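Beta-fructofuranosidase (Arthrobacter, PDB 3WPU) belongs to the levansucrase/invertase family of the beta-fructosidase clan, whose members are built on a five-bladed beta-propeller. Local coordinates at residues P198-K206 with T217-Q227; G403-F411 with D436-R446. One frame throughout, in Å; residues are numbered along the deposited sequence.

Interaction 1: residues P198-K206 with T217-Q227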
loop_
_atom_site.group_PDB
_atom_site.type_symbol
_atom_site.label_atom_id
_atom_site.label_comp_id
_atom_site.label_asym_id
_atom_site.label_seq_id
_atom_site.Cartn_x
_atom_site.Cartn_y
_atom_site.Cartn_z
ATOM N N PRO A 198 17.540 4.346 -3.071
ATOM C CA PRO A 198 16.401 3.459 -3.223
ATOM C C PRO A 198 16.092 3.251 -4.695
ATOM O O PRO A 198 15.952 4.227 -5.432
ATOM C CB PRO A 198 15.272 4.237 -2.576
ATOM C CG PRO A 198 15.617 5.678 -2.773
ATOM C CD PRO A 198 17.126 5.755 -2.920
ATOM N N ARG A 199 15.920 2.001 -5.092
ATOM C CA ARG A 199 15.619 1.678 -6.498
ATOM C C ARG A 199 14.443 0.749 -6.595
ATOM O O ARG A 199 14.249 -0.116 -5.733
ATOM C CB ARG A 199 16.823 1.061 -7.168
ATOM C CG ARG A 199 18.065 1.938 -7.061
ATOM C CD ARG A 199 19.201 1.436 -7.918
ATOM N NE ARG A 199 20.425 2.194 -7.687
ATOM C CZ ARG A 199 21.589 1.925 -8.274
ATOM N NH1 ARG A 199 21.672 0.977 -9.195
ATOM N NH2 ARG A 199 22.665 2.625 -7.959
ATOM N N ILE A 200 13.680 0.869 -7.686
ATOM C CA ILE A 200 12.586 -0.046 -7.927
ATOM C C ILE A 200 13.185 -1.211 -8.707
ATOM O O ILE A 200 13.860 -1.016 -9.723
ATOM C CB ILE A 200 11.414 0.647 -8.666
ATOM C CG1 ILE A 200 10.741 1.623 -7.710
ATOM C CG2 ILE A 200 10.437 -0.387 -9.194
ATOM C CD1 ILE A 200 9.724 2.547 -8.320
ATOM N N ALA A 201 12.963 -2.408 -8.192
ATOM C CA ALA A 201 13.634 -3.615 -8.645
ATOM C C ALA A 201 12.657 -4.757 -8.792
ATOM O O ALA A 201 11.535 -4.709 -8.276
ATOM C CB ALA A 201 14.729 -4.003 -7.658
ATOM N N LEU A 202 13.109 -5.800 -9.495
ATOM C CA LEU A 202 12.321 -7.003 -9.741
ATOM C C LEU A 202 13.178 -8.220 -9.455
ATOM O O LEU A 202 14.348 -8.241 -9.820
ATOM C CB LEU A 202 11.921 -7.087 -11.217
ATOM C CG LEU A 202 11.379 -8.404 -11.769
ATOM C CD1 LEU A 202 10.055 -8.764 -11.136
ATOM C CD2 LEU A 202 11.204 -8.321 -13.305
ATOM N N SER A 203 12.589 -9.241 -8.846
ATOM C CA SER A 203 13.219 -10.556 -8.780
ATOM C C SER A 203 12.134 -11.601 -8.984
ATOM O O SER A 203 10.990 -11.450 -8.493
ATOM C CB SER A 203 13.895 -10.771 -7.415
ATOM O OG SER A 203 14.674 -11.973 -7.439
ATOM N N VAL A 204 12.488 -12.628 -9.752
ATOM C CA VAL A 204 11.573 -13.697 -10.120
ATOM C C VAL A 204 11.894 -14.956 -9.329
ATOM O O VAL A 204 13.075 -15.352 -9.189
ATOM C CB VAL A 204 11.618 -13.979 -11.629
ATOM C CG1 VAL A 204 10.604 -15.053 -12.000
ATOM C CG2 VAL A 204 11.357 -12.689 -12.409
ATOM N N GLY A 205 10.832 -15.605 -8.867
ATOM C CA GLY A 205 10.943 -16.860 -8.142
ATOM C C GLY A 205 9.712 -17.677 -8.409
ATOM O O GLY A 205 8.959 -17.401 -9.343
ATOM N N LYS A 206 9.506 -18.690 -7.591
ATOM C CA LYS A 206 8.471 -19.675 -7.883
ATOM C C LYS A 206 7.996 -20.320 -6.605
ATOM O O LYS A 206 8.751 -20.451 -5.646
ATOM C CB LYS A 206 9.024 -20.741 -8.838
ATOM C CG LYS A 206 7.960 -21.587 -9.501
ATOM C CD LYS A 206 8.551 -22.448 -10.612
ATOM C CE LYS A 206 7.459 -22.985 -11.512
ATOM N NZ LYS A 206 8.017 -23.493 -12.790
ATOM N N THR A 217 11.231 -20.804 -4.307
ATOM C CA THR A 217 12.472 -21.116 -4.968
ATOM C C THR A 217 12.809 -19.924 -5.879
ATOM O O THR A 217 11.956 -19.065 -6.132
ATOM C CB THR A 217 12.377 -22.436 -5.781
ATOM O OG1 THR A 217 11.433 -22.299 -6.847
ATOM C CG2 THR A 217 11.969 -23.601 -4.885
ATOM N N GLY A 218 14.060 -19.859 -6.323
ATOM C CA GLY A 218 14.512 -18.794 -7.198
ATOM C C GLY A 218 14.862 -17.551 -6.406
ATOM O O GLY A 218 15.473 -17.652 -5.356
ATOM N N PHE A 219 14.470 -16.375 -6.894
ATOM C CA PHE A 219 14.843 -15.107 -6.242
ATOM C C PHE A 219 16.363 -14.992 -6.088
ATOM O O PHE A 219 16.885 -14.558 -5.081
ATOM C CB PHE A 219 14.095 -14.948 -4.914
ATOM C CG PHE A 219 12.606 -14.890 -5.071
ATOM C CD1 PHE A 219 12.013 -13.844 -5.777
ATOM C CD2 PHE A 219 11.789 -15.889 -4.547
ATOM C CE1 PHE A 219 10.638 -13.785 -5.911
ATOM C CE2 PHE A 219 10.417 -15.820 -4.661
ATOM C CZ PHE A 219 9.839 -14.790 -5.388
ATOM N N ASN A 220 17.052 -15.402 -7.140
ATOM C CA ASN A 220 18.515 -15.446 -7.190
ATOM C C ASN A 220 19.118 -14.247 -7.909
ATOM O O ASN A 220 20.295 -13.949 -7.751
ATOM C CB ASN A 220 19.016 -16.758 -7.846
ATOM C CG ASN A 220 18.277 -17.114 -9.126
ATOM O OD1 ASN A 220 18.686 -16.754 -10.232
ATOM N ND2 ASN A 220 17.172 -17.830 -8.981
ATOM N N LYS A 221 18.293 -13.580 -8.721
ATOM C CA LYS A 221 18.707 -12.512 -9.600
ATOM C C LYS A 221 17.787 -11.321 -9.360
ATOM O O LYS A 221 16.582 -11.501 -9.303
ATOM C CB LYS A 221 18.524 -12.990 -11.049
ATOM C CG LYS A 221 18.843 -11.966 -12.112
ATOM C CD LYS A 221 20.324 -11.728 -12.170
ATOM C CE LYS A 221 20.723 -10.900 -13.401
ATOM N NZ LYS A 221 22.143 -10.468 -13.212
ATOM N N VAL A 222 18.366 -10.138 -9.217
ATOM C CA VAL A 222 17.599 -8.886 -9.070
ATOM C C VAL A 222 17.870 -7.974 -10.265
ATOM O O VAL A 222 19.033 -7.728 -10.606
ATOM C CB VAL A 222 17.945 -8.173 -7.757
ATOM C CG1 VAL A 222 17.164 -6.875 -7.641
ATOM C CG2 VAL A 222 17.671 -9.097 -6.582
ATOM N N THR A 223 16.797 -7.479 -10.886
ATOM C CA THR A 223 16.884 -6.560 -12.005
ATOM C C THR A 223 16.550 -5.147 -11.556
ATOM O O THR A 223 15.511 -4.921 -10.938
ATOM C CB THR A 223 15.920 -6.973 -13.112
ATOM O OG1 THR A 223 16.173 -8.334 -13.487
ATOM C CG2 THR A 223 16.074 -6.062 -14.339
ATOM N N ASP A 224 17.417 -4.205 -11.892
ATOM C CA ASP A 224 17.259 -2.797 -11.521
ATOM C C ASP A 224 16.325 -2.165 -12.545
ATOM O O ASP A 224 16.645 -2.144 -13.739
ATOM C CB ASP A 224 18.659 -2.160 -11.539
ATOM C CG ASP A 224 18.693 -0.728 -11.061
ATOM O OD1 ASP A 224 17.634 -0.125 -10.791
ATOM O OD2 ASP A 224 19.825 -0.203 -11.011
ATOM N N LEU A 225 15.164 -1.682 -12.113
ATOM C CA LEU A 225 14.168 -1.155 -13.073
ATOM C C LEU A 225 14.178 0.355 -13.211
ATOM O O LEU A 225 14.179 0.878 -14.345
ATOM C CB LEU A 225 12.765 -1.609 -12.675
ATOM C CG LEU A 225 12.556 -3.115 -12.444
ATOM C CD1 LEU A 225 11.134 -3.343 -11.991
ATOM C CD2 LEU A 225 12.849 -3.946 -13.697
ATOM N N LEU A 226 14.152 1.056 -12.077
ATOM C CA LEU A 226 14.010 2.501 -12.047
ATOM C C LEU A 226 14.672 3.146 -10.869
ATOM O O LEU A 226 14.707 2.574 -9.777
ATOM C CB LEU A 226 12.506 2.914 -11.995
ATOM C CG LEU A 226 11.592 2.461 -13.113
ATOM C CD1 LEU A 226 10.128 2.646 -12.732
ATOM C CD2 LEU A 226 11.898 3.228 -14.391
ATOM N N GLN A 227 15.246 4.313 -11.115
ATOM C CA GLN A 227 15.755 5.177 -10.051
ATOM C C GLN A 227 15.341 6.608 -10.375
ATOM O O GLN A 227 15.153 6.966 -11.542
ATOM C CB GLN A 227 17.259 5.046 -9.884
ATOM C CG GLN A 227 18.096 5.540 -11.008
ATOM C CD GLN A 227 19.556 5.125 -10.829
ATOM O OE1 GLN A 227 19.902 3.953 -10.961
ATOM N NE2 GLN A 227 20.396 6.079 -10.513
HETATM O O HOH W 1 14.890 -12.414 -11.454
HETATM O O HOH W 2 15.786 -14.907 -9.778
#
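Ile200 faces both Leu225 and Leu226, marking a classic beta bulge in the antiparallel hairpin of strands 197-210 and 213-226. The evidence is Ile200 O, which accepts from Leu225 N at 2.8 Å and from Leu226 N at 3.1 Å while the register slips by one residue. This end is closely packed: Leu225 CD1 rests 3.9 Å from Leu202 CB, and Met261 of strand 260-266 covers both Ile200 and Leu226. Thr223 N gives Leu202 O an almost straight bond (174°). Arg199, extended from CG to NE, brings NH1 to 2.8 Å from Asp224 OD2 in a salt bridge, while Glu153 and Asp197 take its NH2.

At Val204 and Lys221 the strands part and water enters. One water joins Val204 N to Lys221 O and another Lys221 N to Val204 O, which keeps a direct bond from Phe219 N. Ser203 OG, set opposite its own N by a chi1 of -171°, reaches across to Lys221 O at 2.7 Å, from above the carbonyl plane. Pairing resumes at Lys206 and Thr217, and, unlike the watery gap, the buried Phe219 ring packs tightly in a CH-pi contact, Gly205 CA 3.6 Å from its centroid and 9° off the normal.

Interaction 2: residues G403-F411 with D436-R446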
loop_
_atom_site.group_PDB
_atom_site.type_symbol
_atom_site.label_atom_id
_atom_site.label_comp_id
_atom_site.label_asym_id
_atom_site.label_seq_id
_atom_site.Cartn_x
_atom_site.Cartn_y
_atom_site.Cartn_z
ATOM N N GLY A 403 -0.748 15.578 17.651
ATOM C CA GLY A 403 -0.753 14.190 17.228
ATOM C C GLY A 403 0.180 13.281 18.027
ATOM O O GLY A 403 -0.021 12.075 18.074
ATOM N N GLY A 404 1.223 13.841 18.629
ATOM C CA GLY A 404 2.252 13.019 19.253
ATOM C C GLY A 404 3.017 12.164 18.256
ATOM O O GLY A 404 3.029 12.446 17.041
ATOM N N GLN A 405 3.622 11.091 18.755
ATOM C CA GLN A 405 4.365 10.136 17.920
ATOM C C GLN A 405 4.086 8.710 18.359
ATOM O O GLN A 405 3.703 8.469 19.502
ATOM C CB GLN A 405 5.873 10.362 18.013
ATOM C CG GLN A 405 6.364 11.687 17.504
ATOM C CD GLN A 405 6.117 11.866 16.026
ATOM O OE1 GLN A 405 6.118 10.900 15.258
ATOM N NE2 GLN A 405 5.906 13.113 15.615
ATOM N N PRO A 406 4.299 7.737 17.458
ATOM C CA PRO A 406 4.049 6.346 17.821
ATOM C C PRO A 406 4.887 5.836 19.001
ATOM O O PRO A 406 4.519 4.845 19.606
ATOM C CB PRO A 406 4.395 5.557 16.554
ATOM C CG PRO A 406 4.560 6.551 15.482
ATOM C CD PRO A 406 4.580 7.920 16.019
ATOM N N PHE A 407 5.998 6.522 19.292
ATOM C CA PHE A 407 6.872 6.186 20.403
ATOM C C PHE A 407 6.654 7.128 21.585
ATOM O O PHE A 407 7.295 6.973 22.616
ATOM C CB PHE A 407 8.344 6.208 19.968
ATOM C CG PHE A 407 8.732 7.437 19.209
ATOM C CD1 PHE A 407 9.039 8.624 19.873
ATOM C CD2 PHE A 407 8.752 7.422 17.819
ATOM C CE1 PHE A 407 9.381 9.764 19.165
ATOM C CE2 PHE A 407 9.086 8.564 17.109
ATOM C CZ PHE A 407 9.401 9.735 17.773
ATOM N N ALA A 408 5.720 8.069 21.448
ATOM C CA ALA A 408 5.458 9.079 22.494
ATOM C C ALA A 408 4.069 9.694 22.278
ATOM O O ALA A 408 3.949 10.792 21.720
ATOM C CB ALA A 408 6.547 10.150 22.466
ATOM N N PRO A 409 3.009 8.955 22.669
ATOM C CA PRO A 409 1.664 9.461 22.440
ATOM C C PRO A 409 1.395 10.750 23.188
ATOM O O PRO A 409 1.879 10.927 24.307
ATOM C CB PRO A 409 0.761 8.339 22.964
ATOM C CG PRO A 409 1.591 7.119 22.888
ATOM C CD PRO A 409 2.997 7.556 23.134
ATOM N N ASP A 410 0.637 11.642 22.572
ATOM C CA ASP A 410 0.215 12.871 23.247
ATOM C C ASP A 410 -0.829 12.581 24.331
ATOM O O ASP A 410 -1.773 11.830 24.149
ATOM C CB ASP A 410 -0.354 13.875 22.248
ATOM C CG ASP A 410 -0.649 15.231 22.884
ATOM O OD1 ASP A 410 0.241 16.112 22.860
ATOM O OD2 ASP A 410 -1.784 15.425 23.351
ATOM N N PHE A 411 -0.650 13.229 25.479
ATOM C CA PHE A 411 -1.580 13.114 26.589
ATOM C C PHE A 411 -3.086 13.208 26.254
ATOM O O PHE A 411 -3.897 12.519 26.859
ATOM C CB PHE A 411 -1.230 14.206 27.620
ATOM C CG PHE A 411 -1.993 14.088 28.897
ATOM C CD1 PHE A 411 -3.205 14.750 29.069
ATOM C CD2 PHE A 411 -1.501 13.306 29.931
ATOM C CE1 PHE A 411 -3.913 14.636 30.255
ATOM C CE2 PHE A 411 -2.201 13.191 31.116
ATOM C CZ PHE A 411 -3.411 13.851 31.274
ATOM N N ASP A 436 0.868 -0.028 14.442
ATOM C CA ASP A 436 2.102 0.645 14.793
ATOM C C ASP A 436 2.083 0.807 16.301
ATOM O O ASP A 436 2.862 0.141 16.997
ATOM C CB ASP A 436 2.269 1.974 14.067
ATOM C CG ASP A 436 3.653 2.578 14.267
ATOM O OD1 ASP A 436 4.420 2.112 15.133
ATOM O OD2 ASP A 436 3.958 3.553 13.575
ATOM N N THR A 437 1.179 1.646 16.804
ATOM C CA THR A 437 1.025 1.815 18.264
ATOM C C THR A 437 -0.450 1.849 18.661
ATOM O O THR A 437 -1.251 2.424 17.954
ATOM C CB THR A 437 1.663 3.125 18.715
ATOM O OG1 THR A 437 3.040 3.094 18.396
ATOM C CG2 THR A 437 1.496 3.379 20.261
ATOM N N ILE A 438 -0.792 1.281 19.820
ATOM C CA ILE A 438 -2.114 1.466 20.403
ATOM C C ILE A 438 -1.893 1.768 21.870
ATOM O O ILE A 438 -1.144 1.055 22.520
ATOM C CB ILE A 438 -3.023 0.230 20.272
ATOM C CG1 ILE A 438 -3.259 -0.079 18.785
ATOM C CG2 ILE A 438 -4.350 0.472 20.968
ATOM C CD1 ILE A 438 -4.032 -1.358 18.524
ATOM N N GLY A 439 -2.507 2.842 22.336
ATOM C CA GLY A 439 -2.446 3.173 23.768
ATOM C C GLY A 439 -2.219 4.632 24.055
ATOM O O GLY A 439 -2.052 5.456 23.162
ATOM N N THR A 440 -2.218 4.949 25.351
ATOM C CA THR A 440 -2.069 6.310 25.812
ATOM C C THR A 440 -0.613 6.541 26.193
ATOM O O THR A 440 0.201 5.610 26.150
ATOM C CB THR A 440 -2.989 6.563 27.025
ATOM O OG1 THR A 440 -2.805 5.508 27.971
ATOM C CG2 THR A 440 -4.430 6.568 26.608
ATOM N N HIS A 441 -0.291 7.780 26.569
ATOM C CA HIS A 441 1.086 8.208 26.825
ATOM C C HIS A 441 1.819 7.329 27.858
ATOM O O HIS A 441 3.016 7.083 27.721
ATOM C CB HIS A 441 1.091 9.670 27.283
ATOM C CG HIS A 441 0.458 9.875 28.621
ATOM N ND1 HIS A 441 1.195 10.044 29.772
ATOM C CD2 HIS A 441 -0.842 9.885 28.999
ATOM C CE1 HIS A 441 0.377 10.172 30.801
ATOM N NE2 HIS A 441 -0.865 10.073 30.361
ATOM N N ASP A 442 1.097 6.854 28.863
ATOM C CA ASP A 442 1.675 6.026 29.936
ATOM C C ASP A 442 1.334 4.531 29.817
ATOM O O ASP A 442 1.625 3.742 30.716
ATOM C CB ASP A 442 1.212 6.547 31.301
ATOM C CG ASP A 442 -0.300 6.570 31.440
ATOM O OD1 ASP A 442 -1.025 6.403 30.423
ATOM O OD2 ASP A 442 -0.775 6.775 32.580
ATOM N N ASP A 443 0.733 4.126 28.703
ATOM C CA ASP A 443 0.198 2.780 28.588
ATOM C C ASP A 443 -0.041 2.457 27.118
ATOM O O ASP A 443 -1.192 2.368 26.668
ATOM C CB ASP A 443 -1.106 2.649 29.367
ATOM C CG ASP A 443 -1.741 1.279 29.233
ATOM O OD1 ASP A 443 -1.019 0.276 29.131
ATOM O OD2 ASP A 443 -2.985 1.214 29.214
ATOM N N PHE A 444 1.057 2.283 26.396
ATOM C CA PHE A 444 0.964 1.956 24.976
ATOM C C PHE A 444 1.820 0.769 24.620
ATOM O O PHE A 444 2.744 0.407 25.351
ATOM C CB PHE A 444 1.312 3.167 24.105
ATOM C CG PHE A 444 2.765 3.595 24.161
ATOM C CD1 PHE A 444 3.693 3.123 23.221
ATOM C CD2 PHE A 444 3.204 4.518 25.119
ATOM C CE1 PHE A 444 5.010 3.545 23.251
ATOM C CE2 PHE A 444 4.520 4.934 25.160
ATOM C CZ PHE A 444 5.428 4.457 24.227
ATOM N N VAL A 445 1.526 0.170 23.463
ATOM C CA VAL A 445 2.257 -0.973 22.991
ATOM C C VAL A 445 2.467 -0.807 21.499
ATOM O O VAL A 445 1.650 -0.152 20.833
ATOM C CB VAL A 445 1.511 -2.307 23.233
ATOM C CG1 VAL A 445 1.463 -2.616 24.728
ATOM C CG2 VAL A 445 0.119 -2.308 22.653
ATOM N N ARG A 446 3.573 -1.371 21.025
ATOM C CA ARG A 446 3.867 -1.420 19.586
ATOM C C ARG A 446 3.349 -2.711 19.007
ATOM O O ARG A 446 3.337 -3.754 19.670
ATOM C CB ARG A 446 5.360 -1.283 19.332
ATOM C CG ARG A 446 5.997 -0.072 19.996
ATOM C CD ARG A 446 5.297 1.248 19.708
ATOM N NE ARG A 446 5.504 1.692 18.330
ATOM C CZ ARG A 446 6.576 2.369 17.911
ATOM N NH1 ARG A 446 7.558 2.651 18.750
ATOM N NH2 ARG A 446 6.668 2.773 16.637
HETATM O O HOH W 3 -2.384 9.615 25.728
#
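Phe444 and His441 both carry CG between the backbone N and the carbonyl carbon (chi1 68° and 67°), and from these settings their rings meet Pro409 and Phe411 of the facing loop. Pro409 presents its CD over one face of the Phe444 ring, 3.8 Å from the centroid, a CH-pi contact displaced toward the rim. Pro406 O and Phe407 O approach the same ring obliquely. At the far end, Phe411 CD2 lies 3.3 Å from His441 NE2, over one face of the imidazole, whose opposite face is met by Asp442 OD1. The two side chains run alongside each other with their ring planes 44° apart. At the edge of the imidazole, in its plane, a water accepts from His441 N at 2.9 Å; it sits 2.8 Å from Asp410 O and so spans the segments.

The polar end centres on Pro406. Pro406 O accepts from Thr437 OG1 at 2.6 Å, with the donor tilted out of the carbonyl plane. Arg446, bent at chi2 and chi3, folds its guanidinium beneath Pro406 O, which stands 3.5 Å above the guanidinium plane. The guanidinium is fixed in turn by Asp436: Arg446 NH2 meets the syn lone pair of Asp436 OD1 at 2.8 Å, and that oxygen lies in the guanidinium plane, while Asp108 binds NH1. Asp436 OD2 packs 3.6 Å from Pro406 CG and also hydrogen-bonds a glycerol, probably from the crystallisation liquor.

Reciprocal backbone bonds between Thr440 and Asp443 enclose a type I turn. Segment 436-446 is a beta hairpin with this two-residue turn, and the contact lays it against a loop that has its own type I turn from Gln405 to Ala408.

Interactions 1 and 2 lie in series along the chain, with centres 36 Å apart and nearest atoms about 20 Å apart, and they share no element. Interaction 1 pairs neighbouring strands of a large mixed sheet; nearly half of its touching residues are buried, and main-chain hydrogen bonds carry most of it. Interaction 2 is more peripheral, its centre about 23 Å from the chain centre against 19 Å, and joins an irregular loop to a small hairpin, burying 465 Å² against 848 Å². There, proline rings, aromatic faces and a single direct hydrogen bond do the work. Each has an arginine-aspartate salt bridge, but only in interaction 1 does it cross between the segments.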